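PDB 3TEE: flagella basal body P-ring formation protein FlgA from Salmonella typhimurium, which is a periplasmic protein that takes part in assembling the flagellar P-ring, probably as a chaperone or modulator of that process. Local coordinates for residues Q1-Q13 against N31-M43. Sequence-based numbering, arbitrary orientation.
Sequences QDINAQLTTWFSQ and NLLPSCEQPAFSM
Phe41, on the short strand 40-42, inserts its side chain among Ile3, Gln6, Leu7 and Trp10 of helix 2-14. Its CB lies over the centre of one face of the Trp10 six-membered ring, 3.7 Å from the centroid, a CH-pi contact. From there CG turns anti to the carbonyl carbon (chi1 -59°), which swings the ring off the indole and along the helix. CD2 then passes Trp10 CG at 3.9 Å, and the Phe41 edge faces the indole five-membered ring in a T-shaped pair with planes 60° apart. Further out, CE2 meets Gln6 CB, and the tip, CZ, touches Ile3 CD1 at 3.6 Å, both partners lying at the ring's edge. Leu7 CD2 sits over the centre of one face, a second CH-pi contact. A flat aromatic suits this place because its face and rim can be filled separately.

Ile3, being branched, serves two more neighbours: CD1 touches Pro34 CG, while CG2 packs on Leu33 CD1. Gln6 is long enough to pack CB on Phe41 and still bring NE2 to Glu37 O, a 2.8 Å hydrogen bond, nearly straight (165°), with Glu37 O in the plane of the Gln6 amide. OE1 is linked more loosely, accepting a weak bond from a water that also donates to Pro39 O. Met43, flexible and unbranched, can run past two aromatics: CG lies at the Trp10 edge and an extended chi2 carries SD to 3.9 Å from Phe11 CE1, giving Met-aromatic contacts with both rings.

Leu7 and Phe11 also touch Val68 of strand 62-79, and the Cys36–Cys59 disulfide ties loop 33-39 to strand 53-59. The whole is an amphipathic N-terminal helix packed against an antiparallel sheet, with an edge strand and its preceding loop lying along one helix flank.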
loop_
_atom_site.group_PDB
_atom_site.type_symbol
_atom_site.label_atom_id
_atom_site.label_comp_id
_atom_site.label_asym_id
_atom_site.label_seq_id
_atom_site.Cartn_x
_atom_site.Cartn_y
_atom_site.Cartn_z
ATOM N N GLN A 1 -12.290 37.624 -0.976
ATOM C CA GLN A 1 -12.104 36.323 -1.629
ATOM C C GLN A 1 -10.639 35.819 -1.652
ATOM O O GLN A 1 -10.379 34.737 -2.152
ATOM C CB GLN A 1 -12.824 36.231 -3.002
ATOM C CG GLN A 1 -12.670 37.457 -3.918
ATOM C CD GLN A 1 -13.492 37.369 -5.190
ATOM O OE1 GLN A 1 -14.277 38.270 -5.512
ATOM N NE2 GLN A 1 -13.309 36.301 -5.964
ATOM N N ASP A 2 -9.724 36.587 -1.012
ATOM C CA ASP A 2 -8.283 36.373 -0.847
ATOM C C ASP A 2 -7.968 34.999 -0.217
ATOM O O ASP A 2 -7.355 34.178 -0.891
ATOM C CB ASP A 2 -7.694 37.525 -0.008
ATOM C CG ASP A 2 -6.217 37.823 -0.159
ATOM O OD1 ASP A 2 -5.728 37.838 -1.313
ATOM O OD2 ASP A 2 -5.578 38.186 0.860
ATOM N N ILE A 3 -8.408 34.734 1.036
ATOM C CA ILE A 3 -8.142 33.457 1.725
ATOM C C ILE A 3 -8.668 32.249 0.976
ATOM O O ILE A 3 -7.994 31.213 0.905
ATOM C CB ILE A 3 -8.579 33.451 3.226
ATOM C CG1 ILE A 3 -8.099 32.171 3.966
ATOM C CG2 ILE A 3 -10.115 33.639 3.390
ATOM C CD1 ILE A 3 -6.748 32.258 4.431
ATOM N N ASN A 4 -9.880 32.363 0.441
ATOM C CA ASN A 4 -10.507 31.272 -0.286
ATOM C C ASN A 4 -9.686 30.917 -1.554
ATOM O O ASN A 4 -9.420 29.745 -1.800
ATOM C CB ASN A 4 -11.965 31.641 -0.619
ATOM C CG ASN A 4 -12.930 31.284 0.500
ATOM O OD1 ASN A 4 -13.096 30.105 0.868
ATOM N ND2 ASN A 4 -13.622 32.284 1.040
ATOM N N ALA A 5 -9.228 31.938 -2.288
ATOM C CA ALA A 5 -8.407 31.773 -3.502
ATOM C C ALA A 5 -7.033 31.137 -3.134
ATOM O O ALA A 5 -6.559 30.249 -3.826
ATOM C CB ALA A 5 -8.192 33.136 -4.156
ATOM N N GLN A 6 -6.427 31.596 -2.030
ATOM C CA GLN A 6 -5.142 31.080 -1.555
ATOM C C GLN A 6 -5.269 29.633 -1.118
ATOM O O GLN A 6 -4.467 28.810 -1.554
ATOM C CB GLN A 6 -4.627 31.952 -0.396
ATOM C CG GLN A 6 -4.181 33.347 -0.839
ATOM C CD GLN A 6 -3.678 34.185 0.333
ATOM O OE1 GLN A 6 -3.759 33.779 1.480
ATOM N NE2 GLN A 6 -3.178 35.380 0.081
ATOM N N LEU A 7 -6.274 29.303 -0.302
ATOM C CA LEU A 7 -6.496 27.908 0.100
ATOM C C LEU A 7 -6.801 27.021 -1.103
ATOM O O LEU A 7 -6.316 25.899 -1.134
ATOM C CB LEU A 7 -7.631 27.768 1.141
ATOM C CG LEU A 7 -7.294 28.282 2.562
ATOM C CD1 LEU A 7 -8.556 28.443 3.368
ATOM C CD2 LEU A 7 -6.294 27.353 3.274
ATOM N N THR A 8 -7.623 27.507 -2.067
ATOM C CA THR A 8 -7.959 26.743 -3.288
ATOM C C THR A 8 -6.686 26.420 -4.091
ATOM O O THR A 8 -6.492 25.270 -4.504
ATOM C CB THR A 8 -9.034 27.477 -4.123
ATOM O OG1 THR A 8 -10.234 27.584 -3.329
ATOM C CG2 THR A 8 -9.322 26.765 -5.463
ATOM N N THR A 9 -5.826 27.427 -4.294
ATOM C CA THR A 9 -4.537 27.243 -4.974
ATOM C C THR A 9 -3.625 26.310 -4.138
ATOM O O THR A 9 -3.000 25.402 -4.694
ATOM C CB THR A 9 -3.875 28.620 -5.289
ATOM O OG1 THR A 9 -4.692 29.310 -6.231
ATOM C CG2 THR A 9 -2.454 28.480 -5.868
ATOM N N TRP A 10 -3.550 26.524 -2.816
ATOM C CA TRP A 10 -2.691 25.679 -1.985
ATOM C C TRP A 10 -3.092 24.188 -2.073
ATOM O O TRP A 10 -2.245 23.347 -2.406
ATOM C CB TRP A 10 -2.668 26.180 -0.533
ATOM C CG TRP A 10 -1.641 25.522 0.333
ATOM C CD1 TRP A 10 -0.296 25.753 0.333
ATOM C CD2 TRP A 10 -1.901 24.659 1.437
ATOM N NE1 TRP A 10 0.307 25.036 1.343
ATOM C CE2 TRP A 10 -0.653 24.336 2.023
ATOM C CE3 TRP A 10 -3.076 24.103 1.981
ATOM C CZ2 TRP A 10 -0.544 23.518 3.153
ATOM C CZ3 TRP A 10 -2.961 23.259 3.084
ATOM C CH2 TRP A 10 -1.705 22.968 3.647
ATOM N N PHE A 11 -4.367 23.866 -1.841
ATOM C CA PHE A 11 -4.804 22.463 -1.937
ATOM C C PHE A 11 -4.703 21.917 -3.344
ATOM O O PHE A 11 -4.369 20.747 -3.479
ATOM C CB PHE A 11 -6.226 22.257 -1.398
ATOM C CG PHE A 11 -6.255 22.166 0.107
ATOM C CD1 PHE A 11 -5.931 20.970 0.754
ATOM C CD2 PHE A 11 -6.646 23.256 0.877
ATOM C CE1 PHE A 11 -5.964 20.880 2.149
ATOM C CE2 PHE A 11 -6.663 23.171 2.274
ATOM C CZ PHE A 11 -6.354 21.975 2.895
ATOM N N SER A 12 -4.995 22.734 -4.391
ATOM C CA SER A 12 -4.841 22.290 -5.804
ATOM C C SER A 12 -3.378 21.834 -6.066
ATOM O O SER A 12 -3.151 20.764 -6.628
ATOM C CB SER A 12 -5.191 23.433 -6.767
ATOM O OG SER A 12 -6.588 23.701 -6.759
ATOM N N GLN A 13 -2.404 22.674 -5.706
ATOM C CA GLN A 13 -0.961 22.380 -5.885
ATOM C C GLN A 13 -0.554 21.157 -5.030
ATOM O O GLN A 13 0.122 20.262 -5.532
ATOM C CB GLN A 13 -0.094 23.593 -5.515
ATOM C CG GLN A 13 -0.214 24.716 -6.558
ATOM C CD GLN A 13 0.383 26.048 -6.168
ATOM O OE1 GLN A 13 0.780 26.262 -5.020
ATOM N NE2 GLN A 13 0.409 26.997 -7.121
ATOM N N ASN A 31 -14.161 35.102 11.570
ATOM C CA ASN A 31 -13.519 36.003 12.530
ATOM C C ASN A 31 -12.153 35.454 12.959
ATOM O O ASN A 31 -11.279 36.227 13.363
ATOM C CB ASN A 31 -14.420 36.256 13.750
ATOM C CG ASN A 31 -15.790 36.807 13.411
ATOM O OD1 ASN A 31 -16.817 36.168 13.662
ATOM N ND2 ASN A 31 -15.839 38.000 12.826
ATOM N N LEU A 32 -11.971 34.115 12.860
ATOM C CA LEU A 32 -10.702 33.475 13.171
ATOM C C LEU A 32 -9.787 33.270 11.938
ATOM O O LEU A 32 -8.859 32.464 11.987
ATOM C CB LEU A 32 -10.842 32.234 14.073
ATOM C CG LEU A 32 -11.729 31.077 13.648
ATOM C CD1 LEU A 32 -10.931 30.016 12.901
ATOM C CD2 LEU A 32 -12.351 30.423 14.861
ATOM N N LEU A 33 -10.034 34.038 10.851
ATOM C CA LEU A 33 -9.216 33.984 9.638
ATOM C C LEU A 33 -7.912 34.750 9.851
ATOM O O LEU A 33 -7.901 35.733 10.609
ATOM C CB LEU A 33 -9.955 34.586 8.418
ATOM C CG LEU A 33 -11.060 33.740 7.771
ATOM C CD1 LEU A 33 -11.781 34.557 6.700
ATOM C CD2 LEU A 33 -10.506 32.441 7.158
ATOM N N PRO A 34 -6.800 34.347 9.191
ATOM C CA PRO A 34 -5.539 35.110 9.350
ATOM C C PRO A 34 -5.685 36.559 8.853
ATOM O O PRO A 34 -6.433 36.803 7.903
ATOM C CB PRO A 34 -4.547 34.328 8.495
ATOM C CG PRO A 34 -5.376 33.552 7.558
ATOM C CD PRO A 34 -6.611 33.195 8.289
ATOM N N SER A 35 -5.016 37.512 9.512
ATOM C CA SER A 35 -5.087 38.940 9.158
ATOM C C SER A 35 -4.087 39.324 8.082
ATOM O O SER A 35 -4.292 40.336 7.410
ATOM C CB SER A 35 -4.813 39.805 10.385
ATOM O OG SER A 35 -5.659 39.451 11.466
ATOM N N CYS A 36 -2.950 38.607 7.987
ATOM C CA CYS A 36 -1.923 38.998 7.030
ATOM C C CYS A 36 -2.299 38.700 5.583
ATOM O O CYS A 36 -3.218 37.921 5.315
ATOM C CB CYS A 36 -0.565 38.418 7.404
ATOM S SG CYS A 36 -0.488 36.616 7.260
ATOM N N GLU A 37 -1.561 39.315 4.655
ATOM C CA GLU A 37 -1.761 39.206 3.207
ATOM C C GLU A 37 -1.421 37.799 2.694
ATOM O O GLU A 37 -2.128 37.272 1.833
ATOM C CB GLU A 37 -0.831 40.228 2.536
ATOM C CG GLU A 37 -1.149 40.579 1.100
ATOM C CD GLU A 37 -0.241 41.670 0.566
ATOM O OE1 GLU A 37 -0.192 42.761 1.180
ATOM O OE2 GLU A 37 0.439 41.426 -0.456
ATOM N N GLN A 38 -0.304 37.219 3.192
ATOM C CA GLN A 38 0.169 35.930 2.720
ATOM C C GLN A 38 0.392 34.975 3.918
ATOM O O GLN A 38 1.530 34.767 4.324
ATOM C CB GLN A 38 1.470 36.146 1.895
ATOM C CG GLN A 38 1.889 34.915 1.070
ATOM C CD GLN A 38 3.322 34.986 0.572
ATOM O OE1 GLN A 38 4.006 36.013 0.664
ATOM N NE2 GLN A 38 3.842 33.855 0.136
ATOM N N PRO A 39 -0.669 34.415 4.526
ATOM C CA PRO A 39 -0.441 33.494 5.656
ATOM C C PRO A 39 0.322 32.247 5.240
ATOM O O PRO A 39 0.238 31.835 4.086
ATOM C CB PRO A 39 -1.855 33.124 6.114
ATOM C CG PRO A 39 -2.751 33.473 4.990
ATOM C CD PRO A 39 -2.109 34.547 4.199
ATOM N N ALA A 40 1.087 31.665 6.167
ATOM C CA ALA A 40 1.767 30.400 5.893
ATOM C C ALA A 40 0.774 29.291 6.282
ATOM O O ALA A 40 0.334 29.241 7.429
ATOM C CB ALA A 40 3.041 30.301 6.724
ATOM N N PHE A 41 0.424 28.409 5.343
ATOM C CA PHE A 41 -0.492 27.286 5.606
ATOM C C PHE A 41 0.280 26.013 5.843
ATOM O O PHE A 41 1.283 25.751 5.168
ATOM C CB PHE A 41 -1.438 27.010 4.423
ATOM C CG PHE A 41 -2.320 28.168 4.040
ATOM C CD1 PHE A 41 -3.096 28.819 4.994
ATOM C CD2 PHE A 41 -2.436 28.558 2.708
ATOM C CE1 PHE A 41 -3.920 29.888 4.636
ATOM C CE2 PHE A 41 -3.254 29.637 2.353
ATOM C CZ PHE A 41 -3.987 30.295 3.322
ATOM N N SER A 42 -0.209 25.208 6.767
ATOM C CA SER A 42 0.407 23.902 7.056
ATOM C C SER A 42 -0.627 22.958 7.625
ATOM O O SER A 42 -1.679 23.375 8.134
ATOM C CB SER A 42 1.589 24.023 8.018
ATOM O OG SER A 42 1.177 24.562 9.260
ATOM N N MET A 43 -0.341 21.673 7.481
ATOM C CA MET A 43 -1.177 20.606 8.025
ATOM C C MET A 43 -0.351 19.607 8.833
ATOM O O MET A 43 0.789 19.894 9.192
ATOM C CB MET A 43 -1.905 19.902 6.900
ATOM C CG MET A 43 -3.021 20.717 6.324
ATOM S SD MET A 43 -4.067 19.663 5.322
ATOM C CE MET A 43 -4.590 18.503 6.575
HETATM O O HOH W 1 -1.028 32.514 1.611
#